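Long-range contacts in acetyl-CoA acetyltransferase (Mycobacterium smegmatis, PDB 4EGV), which probably acts as an acyltransferase of the thiolase family and is a monomeric thiolase-like protein with an additional C-terminal domain: residues 21-26 and 276-281; 254-259 and 461-466; 340-345 and 365-370. All coordinates share one frame; numbering follows the deposited sequence.

Interaction 1 (21-26 and 276-281)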
# COMPACT_ATOMS: atom_id res chain seq x y z
N VAL A 21 13.98 16.83 -8.38
CA VAL A 21 13.04 16.46 -9.41
C VAL A 21 13.20 14.98 -9.80
O VAL A 21 14.32 14.45 -9.86
CB VAL A 21 13.13 17.40 -10.65
CG1 VAL A 21 12.42 18.68 -10.37
CG2 VAL A 21 14.57 17.66 -11.06
N ILE A 22 12.07 14.31 -10.03
CA ILE A 22 12.12 13.03 -10.73
C ILE A 22 12.32 13.23 -12.24
O ILE A 22 11.51 13.93 -12.88
CB ILE A 22 10.91 12.15 -10.43
CG1 ILE A 22 10.92 11.79 -8.96
CG2 ILE A 22 10.93 10.89 -11.30
CD1 ILE A 22 9.79 10.89 -8.56
N VAL A 23 13.43 12.66 -12.76
CA VAL A 23 13.81 12.85 -14.17
C VAL A 23 13.62 11.67 -15.09
O VAL A 23 13.40 11.86 -16.29
CB VAL A 23 15.18 13.49 -14.39
CG1 VAL A 23 15.22 14.80 -13.69
CG2 VAL A 23 16.29 12.57 -13.94
N GLY A 24 13.67 10.45 -14.54
CA GLY A 24 13.53 9.26 -15.33
C GLY A 24 12.78 8.20 -14.58
O GLY A 24 13.03 7.97 -13.40
N VAL A 25 11.84 7.55 -15.26
CA VAL A 25 11.08 6.46 -14.64
C VAL A 25 11.18 5.21 -15.53
O VAL A 25 11.29 5.29 -16.76
CB VAL A 25 9.58 6.87 -14.32
CG1 VAL A 25 9.54 7.96 -13.30
CG2 VAL A 25 8.80 7.27 -15.52
N GLY A 26 11.15 4.04 -14.93
CA GLY A 26 11.28 2.86 -15.75
C GLY A 26 10.44 1.74 -15.29
O GLY A 26 10.40 1.47 -14.13
N LEU A 276 14.56 7.70 -11.20
CA LEU A 276 15.74 8.50 -11.20
C LEU A 276 15.42 9.92 -10.77
O LEU A 276 14.60 10.57 -11.34
CB LEU A 276 16.36 8.47 -12.59
CG LEU A 276 17.70 9.13 -12.90
CD1 LEU A 276 18.91 8.65 -12.03
CD2 LEU A 276 17.92 8.98 -14.39
N MSE A 277 16.12 10.38 -9.74
CA MSE A 277 15.83 11.63 -9.08
C MSE A 277 17.09 12.42 -8.89
O MSE A 277 18.16 11.86 -8.71
CB MSE A 277 15.26 11.31 -7.73
CG MSE A 277 14.55 12.46 -7.03
SE MSE A 277 13.83 11.90 -5.25
CE MSE A 277 13.38 10.06 -5.70
N MSE A 278 16.96 13.74 -8.92
CA MSE A 278 18.11 14.64 -8.99
C MSE A 278 17.77 16.01 -8.43
O MSE A 278 16.62 16.38 -8.35
CB MSE A 278 18.49 14.87 -10.45
CG MSE A 278 19.59 14.09 -11.03
SE MSE A 278 19.70 14.41 -12.99
CE MSE A 278 18.22 15.62 -13.08
N SER A 279 18.80 16.79 -8.11
CA SER A 279 18.68 18.21 -7.91
C SER A 279 18.51 18.84 -9.27
O SER A 279 19.06 18.38 -10.24
CB SER A 279 19.90 18.77 -7.19
OG SER A 279 21.08 18.55 -7.90
N VAL A 280 17.72 19.89 -9.32
CA VAL A 280 17.56 20.70 -10.52
C VAL A 280 18.91 21.17 -11.12
O VAL A 280 19.07 21.26 -12.34
CB VAL A 280 16.51 21.82 -10.17
CG1 VAL A 280 16.80 23.18 -10.75
CG2 VAL A 280 15.11 21.33 -10.44
N GLU A 281 19.89 21.42 -10.27
CA GLU A 281 21.24 21.72 -10.65
C GLU A 281 21.94 20.57 -11.37
O GLU A 281 22.62 20.77 -12.36
CB GLU A 281 22.04 22.09 -9.43
CG GLU A 281 23.48 22.50 -9.70
CD GLU A 281 24.29 22.69 -8.41
OE1 GLU A 281 23.88 22.23 -7.31
OE2 GLU A 281 25.35 23.32 -8.50
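A classic beta bulge marks the pairing of Val23 and Gly24 with Leu276, where strands 20-29 and 271-279 run antiparallel. Leu276 O receives Val23 N at 2.8 Å, while Gly24 N reaches the same oxygen only weakly; Leu276 N answers with a bond to Gly24 O (2.7 Å). Beyond the bulge the register is regular. Val21 N donates to Met278 O at 2.7 Å, and Met278 N returns a bond to Val21 O, whereas Ile22 and Met277 form the non-hydrogen-bonded pair between them. In the large mixed sheet of the thiolase fold, Ile22 and Met277 share a face, Ile22 CG1 lying 4.2 Å from Met277 CG, and that face packs against helices: Ile22 on Val392, Met277 on Ala122 and Ile129. Val21, Leu276 and Met278 line the other face, where Gly24 gives the bulge a residue without a side chain. Beside Leu276, Val23 CG2 meets Leu276 CG at 3.9 Å. The second strand then gives way to a helix at Ser279, the N-cap, whose OG caps a backbone N of the first turn and is also bonded to Ser282 OG. Next to it Val280 CG2 sits 3.8 Å from Val21 CG2, and Trp293 packs on Val21 and Val280.

Interaction 2 (254-259 and 461-466)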
# COMPACT_ATOMS: atom_id res chain seq x y z
N MSE A 254 -14.91 -18.62 -1.82
CA MSE A 254 -14.52 -17.97 -0.58
C MSE A 254 -13.16 -18.49 -0.10
O MSE A 254 -12.99 -19.68 0.07
CB MSE A 254 -15.62 -18.20 0.49
CG MSE A 254 -16.90 -17.39 0.28
SE MSE A 254 -16.61 -15.39 0.26
CE MSE A 254 -16.52 -15.04 2.20
N ILE A 255 -12.19 -17.59 0.10
CA ILE A 255 -10.85 -17.91 0.62
C ILE A 255 -10.73 -17.57 2.11
O ILE A 255 -10.55 -18.43 2.93
CB ILE A 255 -9.73 -17.12 -0.15
CG1 ILE A 255 -9.73 -17.47 -1.63
CG2 ILE A 255 -8.31 -17.38 0.44
CD1 ILE A 255 -8.89 -18.71 -2.02
N VAL A 256 -10.79 -16.29 2.41
CA VAL A 256 -10.74 -15.78 3.76
C VAL A 256 -11.84 -14.71 3.86
O VAL A 256 -11.95 -13.88 2.97
CB VAL A 256 -9.31 -15.23 4.09
CG1 VAL A 256 -9.34 -14.29 5.24
CG2 VAL A 256 -8.31 -16.37 4.34
N ASP A 257 -12.67 -14.77 4.90
CA ASP A 257 -13.81 -13.89 5.03
C ASP A 257 -13.34 -12.45 5.18
O ASP A 257 -12.56 -12.15 6.07
CB ASP A 257 -14.71 -14.27 6.20
CG ASP A 257 -16.19 -13.93 5.95
OD1 ASP A 257 -16.89 -14.77 5.34
OD2 ASP A 257 -16.66 -12.84 6.36
N PRO A 258 -13.87 -11.54 4.36
CA PRO A 258 -15.05 -11.66 3.52
C PRO A 258 -14.79 -11.80 2.03
O PRO A 258 -15.73 -11.59 1.25
CB PRO A 258 -15.76 -10.34 3.77
CG PRO A 258 -14.68 -9.38 3.98
CD PRO A 258 -13.45 -10.15 4.45
N TYR A 259 -13.56 -12.14 1.65
CA TYR A 259 -13.13 -12.10 0.24
C TYR A 259 -13.26 -13.39 -0.57
O TYR A 259 -12.78 -14.45 -0.16
CB TYR A 259 -11.69 -11.67 0.10
CG TYR A 259 -11.26 -10.53 0.95
CD1 TYR A 259 -11.67 -9.22 0.66
CD2 TYR A 259 -10.40 -10.75 2.05
CE1 TYR A 259 -11.26 -8.15 1.44
CE2 TYR A 259 -10.00 -9.70 2.84
CZ TYR A 259 -10.43 -8.40 2.53
OH TYR A 259 -10.00 -7.37 3.30
N THR A 461 -12.93 -13.23 11.26
CA THR A 461 -12.77 -13.73 9.91
C THR A 461 -12.89 -15.26 9.92
O THR A 461 -12.91 -15.87 10.98
CB THR A 461 -11.46 -13.21 9.27
OG1 THR A 461 -11.38 -13.62 7.90
CG2 THR A 461 -10.25 -13.66 10.06
N VAL A 462 -13.00 -15.86 8.74
CA VAL A 462 -13.03 -17.31 8.65
C VAL A 462 -12.03 -17.78 7.60
O VAL A 462 -11.90 -17.17 6.53
CB VAL A 462 -14.43 -17.82 8.29
CG1 VAL A 462 -14.47 -19.36 8.36
CG2 VAL A 462 -15.48 -17.25 9.19
N ARG A 463 -11.31 -18.85 7.90
CA ARG A 463 -10.43 -19.45 6.90
C ARG A 463 -11.13 -20.60 6.19
O ARG A 463 -11.39 -21.62 6.79
CB ARG A 463 -9.14 -19.97 7.52
CG ARG A 463 -8.41 -18.96 8.37
CD ARG A 463 -6.94 -19.27 8.44
NE ARG A 463 -6.41 -19.30 7.08
CZ ARG A 463 -5.18 -18.94 6.72
NH1 ARG A 463 -4.29 -18.50 7.61
NH2 ARG A 463 -4.87 -19.02 5.45
N TYR A 464 -11.43 -20.41 4.92
CA TYR A 464 -12.14 -21.40 4.12
C TYR A 464 -11.16 -22.32 3.40
O TYR A 464 -11.54 -23.32 2.80
CB TYR A 464 -13.08 -20.74 3.12
CG TYR A 464 -14.12 -19.87 3.72
CD1 TYR A 464 -15.26 -20.39 4.28
CD2 TYR A 464 -13.97 -18.48 3.70
CE1 TYR A 464 -16.24 -19.56 4.83
CE2 TYR A 464 -14.95 -17.65 4.23
CZ TYR A 464 -16.07 -18.19 4.80
OH TYR A 464 -17.02 -17.36 5.31
N ASP A 465 -9.89 -22.00 3.49
CA ASP A 465 -8.87 -22.81 2.87
C ASP A 465 -8.40 -23.91 3.82
O ASP A 465 -7.67 -24.78 3.40
CB ASP A 465 -7.72 -21.94 2.32
CG ASP A 465 -7.29 -20.79 3.29
OD1 ASP A 465 -8.14 -20.28 4.05
OD2 ASP A 465 -6.11 -20.38 3.29
N TRP A 466 -8.86 -23.86 5.07
CA TRP A 466 -8.63 -24.94 6.03
C TRP A 466 -9.86 -25.81 6.16
O TRP A 466 -10.97 -25.35 5.97
CB TRP A 466 -8.26 -24.35 7.39
CG TRP A 466 -6.92 -23.67 7.43
CD1 TRP A 466 -6.12 -23.39 6.38
CD2 TRP A 466 -6.25 -23.14 8.59
NE1 TRP A 466 -4.99 -22.74 6.79
CE2 TRP A 466 -5.04 -22.57 8.14
CE3 TRP A 466 -6.55 -23.11 9.96
CZ2 TRP A 466 -4.11 -21.97 9.03
CZ3 TRP A 466 -5.61 -22.51 10.86
CH2 TRP A 466 -4.41 -21.96 10.38
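Strand 461-463 crosses the short strand 254-256 at 113° between their N-to-C directions, so the two backbones share a single bridge, Val256 with Arg463, flanked by the bonds Tyr464 N to Ile255 O (2.9 Å) and Asp257 N to Val462 O (3.0 Å). Side chains extend this brief pairing. Thr461 OG1, anti to its own N (chi1 -175°), donates to Asp257 O at 2.6 Å, in the carbonyl plane and on a lone pair; threonine's short beta-hydroxyl lies near enough to its strand to reach a carbonyl of the neighbouring segment. The phenol of Tyr464 donates a hydrogen bond to Asp257 OD1, 2.6 Å from OH, on the anti side of the carboxylate and well out of its plane, with ring and carboxylate planes 48° apart. Met254 runs alongside this ring, its CB over one face as a CH-pi contact 3.9 Å from the centroid, and its chain bends so that CE comes within 3.7 Å of Tyr464 CE2. Val462 CG1 lies over the opposite face, which sandwiches the aromatic group between two aliphatic ones. Strand 453-463 belongs to the additional C-terminal domain, and the contact docks it on the thiolase body: Thr461 touches Val193 and Asp257 touches Asn200 of helix 191-206, while Val462 and Tyr464 reach Ser497 of helix 490-498.

Interaction 3 (340-345 and 365-370)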
# COMPACT_ATOMS: atom_id res chain seq x y z
N PHE A 340 -5.29 9.78 -9.16
CA PHE A 340 -4.94 9.05 -7.94
C PHE A 340 -4.39 7.67 -8.27
O PHE A 340 -4.91 7.02 -9.15
CB PHE A 340 -6.18 8.84 -7.04
CG PHE A 340 -6.74 10.10 -6.45
CD1 PHE A 340 -6.30 10.55 -5.22
CD2 PHE A 340 -7.72 10.82 -7.11
CE1 PHE A 340 -6.81 11.69 -4.67
CE2 PHE A 340 -8.24 11.98 -6.57
CZ PHE A 340 -7.78 12.41 -5.35
N ASP A 341 -3.34 7.26 -7.56
CA ASP A 341 -2.99 5.85 -7.40
C ASP A 341 -2.96 5.52 -5.92
O ASP A 341 -2.05 5.88 -5.20
CB ASP A 341 -1.65 5.45 -8.04
CG ASP A 341 -1.50 3.92 -8.15
OD1 ASP A 341 -1.95 3.33 -9.13
OD2 ASP A 341 -0.91 3.29 -7.25
N LEU A 342 -4.02 4.84 -5.49
CA LEU A 342 -4.20 4.41 -4.11
C LEU A 342 -3.89 2.93 -3.99
O LEU A 342 -4.31 2.12 -4.81
CB LEU A 342 -5.62 4.75 -3.62
CG LEU A 342 -5.99 6.14 -3.07
CD1 LEU A 342 -5.01 7.24 -3.34
CD2 LEU A 342 -7.39 6.54 -3.49
N TYR A 343 -3.11 2.59 -2.99
CA TYR A 343 -2.68 1.23 -2.82
C TYR A 343 -3.86 0.33 -2.44
O TYR A 343 -4.64 0.64 -1.53
CB TYR A 343 -1.61 1.20 -1.75
CG TYR A 343 -0.89 -0.11 -1.57
CD1 TYR A 343 0.42 -0.27 -2.07
CD2 TYR A 343 -1.48 -1.18 -0.89
CE1 TYR A 343 1.10 -1.46 -1.92
CE2 TYR A 343 -0.82 -2.39 -0.73
CZ TYR A 343 0.48 -2.52 -1.25
OH TYR A 343 1.15 -3.71 -1.08
N SER A 344 -3.95 -0.81 -3.13
CA SER A 344 -5.14 -1.66 -3.13
C SER A 344 -4.86 -3.17 -3.16
O SER A 344 -5.28 -3.85 -4.11
CB SER A 344 -6.00 -1.30 -4.36
OG SER A 344 -5.26 -1.42 -5.58
N CYS A 345 -4.20 -3.73 -2.15
CA CYS A 345 -4.06 -5.21 -2.18
C CYS A 345 -5.47 -5.77 -1.84
O CYS A 345 -5.98 -6.68 -2.45
CB CYS A 345 -2.93 -5.70 -1.24
SG CYS A 345 -2.03 -7.30 -1.65
N ARG A 365 -12.44 10.71 -11.59
CA ARG A 365 -10.96 10.82 -11.74
C ARG A 365 -10.25 9.45 -11.71
O ARG A 365 -9.22 9.27 -12.31
CB ARG A 365 -10.36 11.77 -10.68
CG ARG A 365 -10.70 13.27 -10.91
CD ARG A 365 -10.25 14.18 -9.74
NE ARG A 365 -11.03 13.96 -8.52
CZ ARG A 365 -10.81 14.56 -7.34
NH1 ARG A 365 -9.83 15.44 -7.19
NH2 ARG A 365 -11.59 14.27 -6.30
N GLY A 366 -10.87 8.49 -11.03
CA GLY A 366 -10.37 7.14 -10.87
C GLY A 366 -9.53 7.05 -9.62
O GLY A 366 -8.93 8.01 -9.19
N LEU A 367 -9.47 5.88 -9.01
CA LEU A 367 -8.60 5.70 -7.82
C LEU A 367 -7.29 4.96 -8.09
O LEU A 367 -6.50 4.75 -7.19
CB LEU A 367 -9.38 5.05 -6.68
CG LEU A 367 -10.72 5.71 -6.37
CD1 LEU A 367 -11.50 4.81 -5.46
CD2 LEU A 367 -10.50 7.07 -5.74
N THR A 368 -7.04 4.59 -9.33
CA THR A 368 -5.82 3.88 -9.71
C THR A 368 -5.25 4.34 -11.06
O THR A 368 -5.96 4.74 -11.96
CB THR A 368 -6.00 2.34 -9.68
OG1 THR A 368 -4.74 1.71 -9.84
CG2 THR A 368 -6.97 1.86 -10.78
N LEU A 369 -3.96 4.29 -11.16
CA LEU A 369 -3.32 4.62 -12.39
C LEU A 369 -2.77 3.36 -13.04
O LEU A 369 -2.48 3.33 -14.20
CB LEU A 369 -2.17 5.56 -12.08
CG LEU A 369 -2.54 6.99 -11.81
CD1 LEU A 369 -1.31 7.74 -11.32
CD2 LEU A 369 -3.10 7.58 -13.08
N THR A 370 -2.62 2.33 -12.24
CA THR A 370 -1.93 1.14 -12.61
C THR A 370 -2.92 0.01 -12.92
O THR A 370 -2.77 -0.76 -13.86
CB THR A 370 -0.99 0.77 -11.46
OG1 THR A 370 0.14 1.63 -11.47
CG2 THR A 370 -0.51 -0.59 -11.62
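Phe340, Asp341 and Leu342 belong to strand 337-342, an outermost strand of the large mixed sheet of the thiolase fold, and the irregular loop 365-370 lies against them. One backbone bond, Leu342 N to Leu367 O at 3.0 Å, joins the two; the rest is side-chain work. Asp341 is the polar centre. Its CG stands anti to the backbone N (chi1 -166°), which carries the carboxylate to the loop backbone, where OD1 takes Leu369 N at 3.0 Å on its anti lone pair and, more weakly, Thr370 N. The other oxygen, OD2, is bonded to Tyr383 OH, so both ends of this buried carboxylate are engaged and its rotation is probably fixed. Its short chain and two acceptors suit a turn whose amides of Leu369 and Thr370 face the carboxylate. Thr368 OG1 adds an ST turn by accepting Thr370 N, and it is also bonded to Gly371 N.

At the other end Phe340 presents its edge to Arg365. Ring and guanidinium planes are nearly perpendicular, 86° apart, with Phe340 CE2 centred over the guanidinium 3.7 Å from Arg365 CZ. A bend of the arginine chain at chi3 (-69°) turns the guanidinium so that its face meets the ring edge, and its nitrogens are held by outside partners: NH2 by a salt bridge to Asp363, NH1 by the carbonyls of Val337 and Leu334. A flat, widely bonding cation thus anchors the loop while offering the phenylalanine a face. Gly366 takes a positive phi, at which a CB would collide with the preceding carbonyl O, and Gly366 O lies 3.6 Å from Phe340 CB. Leu367 also packs on Leu220 and Phe224 of helix 210-230. On its strand side the two leucines cross, Leu367 CD2 resting 3.9 Å from Leu342 CD2.

Overall arrangement
Interactions 1 and 3 both reach the nine-stranded mixed sheet, interaction 1 between strands 20-29 and 271-279, interaction 3 at strand 337-342, one edge of the sheet; their centres are about 23 Å apart, and helix 383-397 touches both. Interaction 2 lies on the opposite side of the chain's centre from interaction 1, about 44 Å away between centres, where the five-stranded sheet of the additional domain meets the thiolase body. Both segments of interaction 1 precede those of interaction 3, which lie between the segments of interaction 2; those of 1 and 2 alternate along the chain. One chain thus builds the sheet core and fastens its C-terminal addition to it.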